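Local coordinates for protein Mn transporter subunit (Synechocystis sp. PCC 6803, PDB 3UJP) that binds manganese and probably serves as the solute-binding subunit of a manganese uptake system, handing the ion to its membrane partner, at residues Gln229-Glu234 with Lys255-Ala260; Asn87-Glu92 with Val109-Ile114; Gln190-Ser195 with Glu210-Trp215; Lys31-Thr36 with Ile75-Asp80. All blocks are in the same frame, centred on the assembly; numbering follows the deposited sequence.

Contact 1 (Gln229-Glu234 with Lys255-Ala260); sequences QTVIEE and KQVAQA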
loop_
_atom_site.group_PDB
_atom_site.type_symbol
_atom_site.label_atom_id
_atom_site.label_comp_id
_atom_site.label_asym_id
_atom_site.label_seq_id
_atom_site.Cartn_x
_atom_site.Cartn_y
_atom_site.Cartn_z
ATOM N N GLN A 229 41.711 20.116 1.678
ATOM C CA GLN A 229 42.732 21.102 1.332
ATOM C C GLN A 229 42.757 21.357 -0.158
ATOM O O GLN A 229 42.725 22.502 -0.595
ATOM C CB GLN A 229 44.121 20.641 1.794
ATOM C CG GLN A 229 45.266 21.532 1.340
ATOM C CD GLN A 229 45.078 22.977 1.785
ATOM O OE1 GLN A 229 44.409 23.245 2.794
ATOM N NE2 GLN A 229 45.659 23.923 1.031
ATOM N N THR A 230 42.831 20.274 -0.924
ATOM C CA THR A 230 42.771 20.330 -2.377
ATOM C C THR A 230 41.533 21.080 -2.815
ATOM O O THR A 230 41.570 21.863 -3.756
ATOM C CB THR A 230 42.691 18.926 -2.999
ATOM O OG1 THR A 230 43.924 18.208 -2.786
ATOM C CG2 THR A 230 42.389 19.031 -4.497
ATOM N N VAL A 231 40.428 20.835 -2.134
ATOM C CA VAL A 231 39.204 21.543 -2.451
ATOM C C VAL A 231 39.321 23.040 -2.116
ATOM O O VAL A 231 38.791 23.890 -2.830
ATOM C CB VAL A 231 38.009 20.930 -1.721
ATOM C CG1 VAL A 231 36.816 21.872 -1.752
ATOM C CG2 VAL A 231 37.675 19.581 -2.336
ATOM N N ILE A 232 40.011 23.369 -1.032
ATOM C CA ILE A 232 40.172 24.771 -0.665
ATOM C C ILE A 232 40.993 25.521 -1.729
ATOM O O ILE A 232 40.843 26.730 -1.899
ATOM C CB ILE A 232 40.740 24.914 0.778
ATOM C CG1 ILE A 232 39.584 24.901 1.775
ATOM C CG2 ILE A 232 41.530 26.184 0.942
ATOM C CD1 ILE A 232 39.989 24.875 3.226
ATOM N N GLU A 233 41.832 24.802 -2.472
ATOM C CA GLU A 233 42.664 25.452 -3.476
ATOM C C GLU A 233 41.976 25.526 -4.830
ATOM O O GLU A 233 42.072 26.545 -5.496
ATOM C CB GLU A 233 44.051 24.813 -3.575
ATOM C CG GLU A 233 44.163 23.556 -4.431
ATOM C CD GLU A 233 45.396 22.719 -4.059
ATOM O OE1 GLU A 233 45.965 22.961 -2.963
ATOM O OE2 GLU A 233 45.795 21.825 -4.852
ATOM N N GLU A 234 41.265 24.490 -5.215
ATOM C CA GLU A 234 40.556 24.528 -6.470
ATOM C C GLU A 234 39.504 25.605 -6.437
ATOM O O GLU A 234 39.178 26.190 -7.451
ATOM C CB GLU A 234 39.976 23.178 -6.837
ATOM C CG GLU A 234 40.953 22.289 -7.553
ATOM C CD GLU A 234 41.366 22.830 -8.893
ATOM O OE1 GLU A 234 42.576 22.916 -9.176
ATOM O OE2 GLU A 234 40.477 23.158 -9.679
ATOM N N LYS A 255 31.829 22.562 5.041
ATOM C CA LYS A 255 31.796 23.719 5.919
ATOM C C LYS A 255 33.215 24.285 6.201
ATOM O O LYS A 255 33.416 25.503 6.149
ATOM C CB LYS A 255 31.034 23.385 7.212
ATOM C CG LYS A 255 29.520 23.443 7.031
ATOM C CD LYS A 255 28.773 23.120 8.309
ATOM C CE LYS A 255 27.272 23.311 8.124
ATOM N NZ LYS A 255 26.490 22.753 9.280
ATOM N N GLN A 256 34.190 23.411 6.478
ATOM C CA GLN A 256 35.592 23.825 6.660
ATOM C C GLN A 256 36.084 24.706 5.503
ATOM O O GLN A 256 36.494 25.848 5.699
ATOM C CB GLN A 256 36.526 22.606 6.780
ATOM C CG GLN A 256 36.463 21.801 8.088
ATOM C CD GLN A 256 37.547 20.712 8.166
ATOM O OE1 GLN A 256 38.669 20.901 7.684
ATOM N NE2 GLN A 256 37.202 19.568 8.764
ATOM N N VAL A 257 36.054 24.152 4.297
ATOM C CA VAL A 257 36.494 24.869 3.106
ATOM C C VAL A 257 35.621 26.106 2.814
ATOM O O VAL A 257 35.869 26.852 1.864
ATOM C CB VAL A 257 36.565 23.918 1.865
ATOM C CG1 VAL A 257 36.173 22.504 2.255
ATOM C CG2 VAL A 257 35.699 24.442 0.717
ATOM N N ALA A 258 34.612 26.325 3.653
ATOM C CA ALA A 258 33.680 27.435 3.464
ATOM C C ALA A 258 34.027 28.637 4.344
ATOM O O ALA A 258 34.074 29.782 3.865
ATOM C CB ALA A 258 32.248 26.976 3.723
ATOM N N GLN A 259 34.266 28.378 5.625
ATOM C CA GLN A 259 34.608 29.435 6.570
ATOM C C GLN A 259 36.084 29.802 6.472
ATOM O O GLN A 259 36.608 30.534 7.311
ATOM C CB GLN A 259 34.265 29.007 7.999
ATOM C CG GLN A 259 32.818 29.256 8.392
ATOM C CD GLN A 259 31.946 28.025 8.221
ATOM O OE1 GLN A 259 30.909 28.072 7.558
ATOM N NE2 GLN A 259 32.364 26.916 8.822
ATOM N N ALA A 260 36.750 29.290 5.444
ATOM C CA ALA A 260 38.165 29.563 5.233
ATOM C C ALA A 260 38.439 29.970 3.790
ATOM O O ALA A 260 39.518 30.469 3.469
ATOM C CB ALA A 260 39.003 28.352 5.614
#

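Contact 2 (Asn87-Glu92 with Val109-Ile114); sequences NGMNLE and VLTEGI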
loop_
_atom_site.group_PDB
_atom_site.type_symbol
_atom_site.label_atom_id
_atom_site.label_comp_id
_atom_site.label_asym_id
_atom_site.label_seq_id
_atom_site.Cartn_x
_atom_site.Cartn_y
_atom_site.Cartn_z
ATOM N N ASN A 87 21.054 -1.378 -8.007
ATOM C CA ASN A 87 21.786 -0.514 -8.934
ATOM C C ASN A 87 22.959 -1.227 -9.599
ATOM O O ASN A 87 23.099 -1.169 -10.808
ATOM C CB ASN A 87 22.243 0.780 -8.227
ATOM C CG ASN A 87 22.939 1.760 -9.159
ATOM O OD1 ASN A 87 22.493 2.888 -9.326
ATOM N ND2 ASN A 87 24.041 1.334 -9.761
ATOM N N GLY A 88 23.808 -1.893 -8.818
ATOM C CA GLY A 88 24.988 -2.540 -9.374
ATOM C C GLY A 88 26.163 -1.587 -9.426
ATOM O O GLY A 88 26.148 -0.565 -8.760
ATOM N N MET A 89 27.184 -1.897 -10.212
ATOM C CA MET A 89 28.357 -1.024 -10.272
ATOM C C MET A 89 29.009 -0.855 -8.880
ATOM O O MET A 89 29.704 0.131 -8.612
ATOM C CB MET A 89 27.972 0.337 -10.875
ATOM C CG MET A 89 27.509 0.256 -12.336
ATOM S SD MET A 89 27.239 1.832 -13.187
ATOM C CE MET A 89 28.801 2.094 -13.975
ATOM N N ASN A 90 28.774 -1.832 -8.006
ATOM C CA ASN A 90 29.301 -1.815 -6.644
ATOM C C ASN A 90 28.795 -0.639 -5.788
ATOM O O ASN A 90 29.499 -0.164 -4.884
ATOM C CB ASN A 90 30.832 -1.831 -6.661
ATOM C CG ASN A 90 31.427 -2.406 -5.387
ATOM O OD1 ASN A 90 30.806 -3.223 -4.701
ATOM N ND2 ASN A 90 32.645 -1.990 -5.070
ATOM N N LEU A 91 27.590 -0.157 -6.074
ATOM C CA LEU A 91 27.067 0.967 -5.318
ATOM C C LEU A 91 26.823 0.473 -3.919
ATOM O O LEU A 91 27.428 0.934 -2.949
ATOM C CB LEU A 91 25.754 1.504 -5.912
ATOM C CG LEU A 91 25.124 2.642 -5.110
ATOM C CD1 LEU A 91 25.863 3.914 -5.373
ATOM C CD2 LEU A 91 23.677 2.803 -5.453
ATOM N N GLU A 92 25.907 -0.474 -3.822
ATOM C CA GLU A 92 25.618 -1.088 -2.549
ATOM C C GLU A 92 26.707 -2.155 -2.306
ATOM O O GLU A 92 26.670 -3.245 -2.864
ATOM C CB GLU A 92 24.191 -1.647 -2.577
ATOM C CG GLU A 92 23.829 -2.331 -3.898
ATOM C CD GLU A 92 23.117 -1.435 -4.899
ATOM O OE1 GLU A 92 22.267 -0.634 -4.485
ATOM O OE2 GLU A 92 23.380 -1.565 -6.110
ATOM N N VAL A 109 20.242 -5.881 -12.303
ATOM C CA VAL A 109 20.876 -4.588 -12.086
ATOM C C VAL A 109 20.315 -3.542 -13.068
ATOM O O VAL A 109 20.483 -3.641 -14.281
ATOM C CB VAL A 109 22.479 -4.655 -11.988
ATOM C CG1 VAL A 109 22.989 -6.072 -12.058
ATOM C CG2 VAL A 109 23.183 -3.767 -13.021
ATOM N N LEU A 110 19.609 -2.561 -12.522
ATOM C CA LEU A 110 18.987 -1.515 -13.310
ATOM C C LEU A 110 20.030 -0.726 -14.078
ATOM O O LEU A 110 19.708 0.178 -14.855
ATOM C CB LEU A 110 18.220 -0.576 -12.402
ATOM C CG LEU A 110 17.335 -1.280 -11.398
ATOM C CD1 LEU A 110 16.603 -0.249 -10.547
ATOM C CD2 LEU A 110 16.375 -2.197 -12.138
ATOM N N THR A 111 21.287 -1.067 -13.884
ATOM C CA THR A 111 22.330 -0.225 -14.416
ATOM C C THR A 111 22.872 -0.731 -15.758
ATOM O O THR A 111 23.586 -0.011 -16.450
ATOM C CB THR A 111 23.414 -0.013 -13.356
ATOM O OG1 THR A 111 23.560 1.392 -13.120
ATOM C CG2 THR A 111 24.735 -0.637 -13.758
ATOM N N GLU A 112 22.482 -1.949 -16.131
ATOM C CA GLU A 112 22.968 -2.623 -17.345
ATOM C C GLU A 112 22.807 -1.861 -18.675
ATOM O O GLU A 112 21.690 -1.575 -19.113
ATOM C CB GLU A 112 22.314 -4.002 -17.460
ATOM C CG GLU A 112 22.575 -4.683 -18.772
ATOM C CD GLU A 112 21.893 -6.037 -18.853
ATOM O OE1 GLU A 112 21.324 -6.471 -17.821
ATOM O OE2 GLU A 112 21.932 -6.669 -19.939
ATOM N N GLY A 113 23.930 -1.551 -19.323
ATOM C CA GLY A 113 23.918 -0.973 -20.658
ATOM C C GLY A 113 24.413 0.443 -20.587
ATOM O O GLY A 113 24.631 1.115 -21.611
ATOM N N ILE A 114 24.574 0.911 -19.352
ATOM C CA ILE A 114 25.088 2.251 -19.120
ATOM C C ILE A 114 26.603 2.157 -19.070
ATOM O O ILE A 114 27.157 1.270 -18.403
ATOM C CB ILE A 114 24.551 2.857 -17.814
ATOM C CG1 ILE A 114 23.064 2.572 -17.678
ATOM C CG2 ILE A 114 24.826 4.377 -17.745
ATOM C CD1 ILE A 114 22.476 3.183 -16.426
#

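Contact 3 (Gln190-Ser195 with Glu210-Trp215); sequences QRFLVS and EEIYMW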
loop_
_atom_site.group_PDB
_atom_site.type_symbol
_atom_site.label_atom_id
_atom_site.label_comp_id
_atom_site.label_asym_id
_atom_site.label_seq_id
_atom_site.Cartn_x
_atom_site.Cartn_y
_atom_site.Cartn_z
ATOM N N GLN A 190 32.485 29.404 -15.397
ATOM C CA GLN A 190 32.071 29.401 -13.986
ATOM C C GLN A 190 31.278 28.133 -13.668
ATOM O O GLN A 190 30.617 28.064 -12.635
ATOM C CB GLN A 190 31.177 30.605 -13.633
ATOM C CG GLN A 190 31.649 31.975 -14.114
ATOM C CD GLN A 190 30.599 33.072 -13.894
ATOM O OE1 GLN A 190 30.597 34.095 -14.582
ATOM N NE2 GLN A 190 29.711 32.854 -12.929
ATOM N N ARG A 191 31.311 27.147 -14.558
ATOM C CA ARG A 191 30.434 25.993 -14.400
ATOM C C ARG A 191 31.069 24.909 -13.529
ATOM O O ARG A 191 31.325 23.791 -13.980
ATOM C CB ARG A 191 29.982 25.450 -15.761
ATOM C CG ARG A 191 28.455 25.465 -15.939
ATOM C CD ARG A 191 28.011 25.207 -17.376
ATOM N NE ARG A 191 27.733 26.454 -18.079
ATOM C CZ ARG A 191 27.510 26.549 -19.384
ATOM N NH1 ARG A 191 27.537 25.467 -20.144
ATOM N NH2 ARG A 191 27.267 27.730 -19.933
ATOM N N PHE A 192 31.301 25.251 -12.264
ATOM C CA PHE A 192 32.013 24.374 -11.333
ATOM C C PHE A 192 31.113 23.857 -10.218
ATOM O O PHE A 192 30.509 24.623 -9.456
ATOM C CB PHE A 192 33.253 25.073 -10.751
ATOM C CG PHE A 192 34.266 25.475 -11.796
ATOM C CD1 PHE A 192 34.409 26.803 -12.168
ATOM C CD2 PHE A 192 35.051 24.520 -12.427
ATOM C CE1 PHE A 192 35.324 27.177 -13.143
ATOM C CE2 PHE A 192 35.971 24.888 -13.403
ATOM C CZ PHE A 192 36.103 26.220 -13.765
ATOM N N LEU A 193 31.050 22.536 -10.127
ATOM C CA LEU A 193 30.157 21.847 -9.206
ATOM C C LEU A 193 30.965 21.226 -8.065
ATOM O O LEU A 193 31.559 20.153 -8.205
ATOM C CB LEU A 193 29.369 20.767 -9.954
ATOM C CG LEU A 193 28.044 20.308 -9.379
ATOM C CD1 LEU A 193 27.783 18.899 -9.852
ATOM C CD2 LEU A 193 28.034 20.385 -7.854
ATOM N N VAL A 194 30.969 21.910 -6.932
ATOM C CA VAL A 194 31.645 21.415 -5.743
ATOM C C VAL A 194 30.691 20.754 -4.729
ATOM O O VAL A 194 29.762 21.378 -4.206
ATOM C CB VAL A 194 32.488 22.520 -5.093
ATOM C CG1 VAL A 194 31.772 23.849 -5.194
ATOM C CG2 VAL A 194 32.829 22.155 -3.650
ATOM N N SER A 195 30.965 19.472 -4.484
ATOM C CA SER A 195 30.175 18.584 -3.636
ATOM C C SER A 195 31.162 17.892 -2.696
ATOM O O SER A 195 32.358 18.183 -2.749
ATOM C CB SER A 195 29.456 17.550 -4.500
ATOM O OG SER A 195 30.356 16.863 -5.360
ATOM N N GLU A 210 32.353 21.369 -14.661
ATOM C CA GLU A 210 33.600 20.856 -14.126
ATOM C C GLU A 210 33.338 20.537 -12.659
ATOM O O GLU A 210 32.907 21.403 -11.886
ATOM C CB GLU A 210 34.757 21.854 -14.321
ATOM C CG GLU A 210 36.189 21.314 -14.028
ATOM C CD GLU A 210 36.703 20.224 -15.014
ATOM O OE1 GLU A 210 37.641 19.460 -14.628
ATOM O OE2 GLU A 210 36.191 20.134 -16.166
ATOM N N GLU A 211 33.567 19.275 -12.303
ATOM C CA GLU A 211 33.296 18.766 -10.966
ATOM C C GLU A 211 34.485 18.994 -10.033
ATOM O O GLU A 211 35.647 18.892 -10.432
ATOM C CB GLU A 211 32.953 17.270 -11.020
ATOM C CG GLU A 211 32.236 16.756 -9.770
ATOM C CD GLU A 211 31.983 15.255 -9.805
ATOM O OE1 GLU A 211 30.998 14.806 -9.161
ATOM O OE2 GLU A 211 32.779 14.540 -10.467
ATOM N N ILE A 212 34.184 19.325 -8.791
ATOM C CA ILE A 212 35.205 19.369 -7.759
ATOM C C ILE A 212 34.654 18.680 -6.509
ATOM O O ILE A 212 33.701 19.166 -5.886
ATOM C CB ILE A 212 35.637 20.811 -7.435
ATOM C CG1 ILE A 212 35.939 21.591 -8.704
ATOM C CG2 ILE A 212 36.886 20.814 -6.590
ATOM C CD1 ILE A 212 36.384 22.993 -8.410
ATOM N N TYR A 213 35.237 17.539 -6.154
ATOM C CA TYR A 213 34.735 16.754 -5.027
ATOM C C TYR A 213 35.745 16.600 -3.882
ATOM O O TYR A 213 36.958 16.636 -4.103
ATOM C CB TYR A 213 34.246 15.393 -5.510
ATOM C CG TYR A 213 35.216 14.660 -6.393
ATOM C CD1 TYR A 213 36.372 14.097 -5.865
ATOM C CD2 TYR A 213 34.966 14.500 -7.753
ATOM C CE1 TYR A 213 37.269 13.400 -6.664
ATOM C CE2 TYR A 213 35.856 13.802 -8.577
ATOM C CZ TYR A 213 37.011 13.249 -8.021
ATOM O OH TYR A 213 37.910 12.547 -8.806
ATOM N N MET A 214 35.245 16.444 -2.660
ATOM C CA MET A 214 36.125 16.289 -1.504
ATOM C C MET A 214 36.636 14.841 -1.397
ATOM O O MET A 214 37.667 14.576 -0.768
ATOM C CB MET A 214 35.420 16.728 -0.226
ATOM C CG MET A 214 36.335 17.288 0.813
ATOM S SD MET A 214 35.412 18.417 1.867
ATOM C CE MET A 214 34.356 17.300 2.802
ATOM N N TRP A 215 35.901 13.920 -2.033
ATOM C CA TRP A 215 36.306 12.518 -2.186
ATOM C C TRP A 215 35.498 11.824 -3.286
ATOM O O TRP A 215 34.285 12.039 -3.415
ATOM C CB TRP A 215 36.190 11.754 -0.866
ATOM C CG TRP A 215 34.810 11.605 -0.380
ATOM C CD1 TRP A 215 33.930 10.655 -0.740
ATOM C CD2 TRP A 215 34.142 12.443 0.567
ATOM N NE1 TRP A 215 32.751 10.833 -0.074
ATOM C CE2 TRP A 215 32.855 11.930 0.735
ATOM C CE3 TRP A 215 34.522 13.568 1.299
ATOM C CZ2 TRP A 215 31.930 12.495 1.604
ATOM C CZ3 TRP A 215 33.612 14.134 2.155
ATOM C CH2 TRP A 215 32.327 13.598 2.307
#

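Contact 4 (Lys31-Thr36 with Ile75-Asp80); sequences KKKVLT and IVKAQD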
loop_
_atom_site.group_PDB
_atom_site.type_symbol
_atom_site.label_atom_id
_atom_site.label_comp_id
_atom_site.label_asym_id
_atom_site.label_seq_id
_atom_site.Cartn_x
_atom_site.Cartn_y
_atom_site.Cartn_z
ATOM N N LYS A 31 -0.616 -9.045 -4.821
ATOM C CA LYS A 31 0.353 -8.517 -5.772
ATOM C C LYS A 31 1.783 -8.931 -5.446
ATOM O O LYS A 31 2.124 -9.168 -4.287
ATOM C CB LYS A 31 0.247 -6.991 -5.826
ATOM C CG LYS A 31 -1.106 -6.448 -5.401
ATOM C CD LYS A 31 -1.169 -4.937 -5.557
ATOM C CE LYS A 31 -0.898 -4.234 -4.238
ATOM N NZ LYS A 31 -0.970 -2.752 -4.373
ATOM N N LYS A 32 2.619 -9.016 -6.476
ATOM C CA LYS A 32 4.038 -9.407 -6.299
ATOM C C LYS A 32 4.770 -8.499 -5.281
ATOM O O LYS A 32 4.236 -7.483 -4.859
ATOM C CB LYS A 32 4.805 -9.472 -7.636
ATOM C CG LYS A 32 4.321 -10.540 -8.618
ATOM C CD LYS A 32 4.266 -11.942 -7.986
ATOM C CE LYS A 32 3.778 -13.001 -9.001
ATOM N NZ LYS A 32 3.626 -14.352 -8.361
ATOM N N LYS A 33 5.974 -8.862 -4.863
ATOM C CA LYS A 33 6.693 -8.009 -3.924
ATOM C C LYS A 33 8.096 -7.669 -4.429
ATOM O O LYS A 33 8.913 -8.554 -4.636
ATOM C CB LYS A 33 6.753 -8.654 -2.545
ATOM C CG LYS A 33 6.032 -7.854 -1.458
ATOM C CD LYS A 33 7.017 -7.219 -0.445
ATOM C CE LYS A 33 7.725 -8.288 0.429
ATOM N NZ LYS A 33 8.692 -7.696 1.409
ATOM N N VAL A 34 8.372 -6.383 -4.634
ATOM C CA VAL A 34 9.643 -5.969 -5.225
ATOM C C VAL A 34 10.484 -5.155 -4.248
ATOM O O VAL A 34 9.988 -4.217 -3.623
ATOM C CB VAL A 34 9.428 -5.171 -6.522
ATOM C CG1 VAL A 34 10.742 -4.697 -7.074
ATOM C CG2 VAL A 34 8.733 -6.021 -7.532
ATOM N N LEU A 35 11.760 -5.502 -4.127
ATOM C CA LEU A 35 12.624 -4.860 -3.138
ATOM C C LEU A 35 13.770 -4.082 -3.795
ATOM O O LEU A 35 14.406 -4.579 -4.734
ATOM C CB LEU A 35 13.185 -5.899 -2.167
ATOM C CG LEU A 35 13.261 -5.377 -0.739
ATOM C CD1 LEU A 35 11.845 -5.334 -0.130
ATOM C CD2 LEU A 35 14.222 -6.202 0.123
ATOM N N THR A 36 14.021 -2.861 -3.330
ATOM C CA THR A 36 15.154 -2.103 -3.855
ATOM C C THR A 36 16.090 -1.617 -2.763
ATOM O O THR A 36 15.682 -1.332 -1.638
ATOM C CB THR A 36 14.750 -0.911 -4.761
ATOM O OG1 THR A 36 13.743 -0.119 -4.122
ATOM C CG2 THR A 36 14.219 -1.408 -6.070
ATOM N N ILE A 75 17.118 -8.819 6.061
ATOM C CA ILE A 75 17.345 -10.135 5.457
ATOM C C ILE A 75 16.059 -10.934 5.400
ATOM O O ILE A 75 15.825 -11.679 4.438
ATOM C CB ILE A 75 18.411 -10.974 6.179
ATOM C CG1 ILE A 75 19.680 -10.161 6.412
ATOM C CG2 ILE A 75 18.757 -12.183 5.337
ATOM C CD1 ILE A 75 20.859 -10.626 5.573
ATOM N N VAL A 76 15.229 -10.782 6.426
ATOM C CA VAL A 76 13.927 -11.441 6.428
ATOM C C VAL A 76 13.137 -11.007 5.192
ATOM O O VAL A 76 12.674 -11.858 4.423
ATOM C CB VAL A 76 13.125 -11.232 7.768
ATOM C CG1 VAL A 76 12.373 -9.899 7.788
ATOM C CG2 VAL A 76 12.146 -12.368 7.979
ATOM N N LYS A 77 13.017 -9.689 4.991
ATOM C CA LYS A 77 12.289 -9.141 3.845
ATOM C C LYS A 77 12.782 -9.790 2.585
ATOM O O LYS A 77 12.061 -10.533 1.959
ATOM C CB LYS A 77 12.432 -7.624 3.745
ATOM C CG LYS A 77 11.542 -6.855 4.727
ATOM C CD LYS A 77 11.750 -5.332 4.637
ATOM C CE LYS A 77 13.112 -4.907 5.215
ATOM N NZ LYS A 77 13.437 -3.444 5.053
ATOM N N ALA A 78 14.032 -9.539 2.242
ATOM C CA ALA A 78 14.651 -10.133 1.056
ATOM C C ALA A 78 14.202 -11.557 0.659
ATOM O O ALA A 78 13.873 -11.801 -0.510
ATOM C CB ALA A 78 16.170 -10.074 1.176
ATOM N N GLN A 79 14.214 -12.500 1.599
ATOM C CA GLN A 79 13.861 -13.885 1.268
ATOM C C GLN A 79 12.376 -14.062 0.925
ATOM O O GLN A 79 11.985 -15.054 0.293
ATOM C CB GLN A 79 14.289 -14.832 2.388
ATOM C CG GLN A 79 14.334 -14.180 3.762
ATOM C CD GLN A 79 15.171 -14.973 4.748
ATOM O OE1 GLN A 79 14.916 -14.964 5.959
ATOM N NE2 GLN A 79 16.181 -15.666 4.234
ATOM N N ASP A 80 11.578 -13.070 1.332
ATOM C CA ASP A 80 10.122 -13.024 1.127
ATOM C C ASP A 80 9.647 -12.171 -0.051
ATOM O O ASP A 80 8.476 -12.195 -0.413
ATOM C CB ASP A 80 9.450 -12.485 2.380
ATOM C CG ASP A 80 9.143 -13.566 3.365
ATOM O OD1 ASP A 80 10.081 -14.320 3.726
ATOM O OD2 ASP A 80 7.958 -13.675 3.754
#

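Contact 1 (Gln229-Glu234 with Lys255-Ala260)
Val231 and Ile232 on helix 225-236 pack against Val257, next to helix 252-256. The side chains that meet are apolar. Val231 stands roughly perpendicular to Val257. Val231 CG1 touches both methyls of its partner, with Val257 CG2 nearer at 3.7 Å and Val257 CG1 at 4.1 Å. Ile232 runs past Val257 in the opposite direction. Its CG1-CD1 arm is straight (chi2 173°) and stretches across the second segment. Ile232 CD1 therefore lies 3.8 Å from Val257 CB and goes on to reach Ala260 CB at 4.3 Å. An alanine in place of Ile232 would remove this arm, which is likely to open a gap over Val257 and leave the methyl of Ala260 without this partner.

Two polar side chains find partners outside: Thr230 OG1 bonds to Lys226 O within its own helix, and Lys255 NZ forms a salt bridge with Asp251. Beneath the contact, Val257 and Ala258 rest on Ile243 of strand 242-246, while Val231 also touches Met214. With hydrocarbon side chains doing the touching, the two segments are held by shape and by exclusion of water, not by directed bonds.

Contact 2 (Asn87-Glu92 with Val109-Ile114)
Gly88 O is gripped by two donors that come from opposite faces of its carbonyl plane. Leu91 N bonds to it at 3.1 Å and closes a type I' beta turn. Asn87 ND2 bonds to Gly88 O at 3.0 Å from above that plane. The torsion chi1 of Asn87 (-177°) sets CG beside the carbonyl carbon, which brings the amide round to this oxygen. The backbone N of the same residue is held too: Gly88 N gives a 2.8 Å bond to Glu92 OE2, nearly along the C-O axis of the carboxylate.

Across the contact the touches are mostly van der Waals. Val109 CG2 rests 3.4 Å from Asn87 O, and Val109 CB lies 4.2 Å from Gly88 CA. The Met89 chain lies athwart Thr111, with Met89 SD 3.6 Å from Thr111 CG2.

Asn87 OD1 is hydrogen-bonded to Tyr142 OH on helix 136-153. Shortening Asn87 to an alanine would probably leave Tyr142 without this mate and Gly88 O with one donor fewer. The manganese ion is about 9 Å from the Asn87 side chain, and Leu91 touches its ligand His66. The chemistry suggests a turn held by bonds within its own segment and to Tyr142, with Val109 and Thr111 packing against Asn87, Gly88 and Met89.

Contact 3 (Gln190-Ser195 with Glu210-Trp215)
Strands 192-195 and 210-213 run parallel, their axes 4.5 Å apart at closest and inclined by 20°. Phe192 pairs with Glu210, Leu193 with Glu211 and Val194 with Ile212. The bonds alternate as in any parallel ladder. Glu210 N gives to Arg191 O at 2.7 Å, and Glu210 O takes the N-H of Leu193 at 2.8 Å. Next, Ile212 N bonds to Leu193 O at 2.8 Å, and Ser195 N to Ile212 O at 3.1 Å. Met214 N reaches Ser195 O in a weak bond, where the chain turns a corner.

Phe192, Val194, Glu210 and Ile212 share one face. The Phe192 ring lies obliquely against the aliphatic part of Glu210, with Phe192 CE2 3.6 Å from Glu210 CG. The Glu210 chain bends at chi2 (67°), which carries its carboxylate away from strand 192-195, its plane 72° from that of the ring. Farther along, Val194 CB and Ile212 CB stand 4.3 Å apart. The other face bears Leu193, Ser195, Glu211 and Tyr213. Here Glu211 is tied to Ser201 OG, and Ser195 OG bonds to the backbone O of Glu197, a manganese ligand.

The pair belongs to a beta-alpha-beta unit with helix 201-206 as its connection. Ile212 and Met214 pack on helix 225-236. Val194 forms backbone bonds with Phe244 of strand 242-246, and its side chain also touches Gln254 of helix 252-256.

Contact 4 (Lys31-Thr36 with Ile75-Asp80)
A beta-alpha-beta crossover brings Leu35 and Lys33 under helix 72-80. The helix links strands 54-57 and 83-86 and passes over strand 33-36, which lies between them in the four-stranded parallel sheet. The local axes come within 8.7 Å at an angle of 135°.

Leu35 supplies the apolar part. Its CD2 methyl touches the helix backbone at Ala78 N (4.0 Å) and meets Lys77 CB at 4.3 Å. Leu35 CD2 is also 4.5 Å from Ala78 CB, a looser touch. The methyl of Ala78 points away from the strand and rests on Ile84, so Leu35 meets mainly the helix backbone.

Lys33 works along the flank. Its chain bends at chi2 (-110°) and chi3 (-68°), folding over toward the helix so that Lys33 CE lies 4.1 Å from Asp80 O. Lys33 NZ stays 6.5 Å from Asp80 OD2, too far for a salt bridge, and makes a long, weak ion pair with Glu56. Asp80 is instead salt-bridged through OD1 to Lys173 of the second subunit.

Backbone bonds of Leu35 to Leu83 and Leu85 hold this inner strand beside 83-86. A helix laid over a parallel sheet in this way is typical of alpha/beta folds built from crossover units.

How the contacts relate
Along the chain the order is contact 4, contact 2, contact 3, contact 1, each closing before the next opens. Contacts 4 and 2 belong to one half of the protein. Contact 4 sets helix 72-80 against strand 33-36 of the parallel sheet 54-57, 33-36, 83-86, 107-109, and contact 2 joins the loops after its last two strands. Their centres are about 19 Å apart. Contacts 3 and 1 lie in the other half and touch each other, since Val231 packs on Tyr213 and Met214. The centres of contacts 2 and 3 are about 24 Å apart. The manganese ligands His66, His131, Glu197 and Asp272 come from both halves, consistent with an ion held between two lobes.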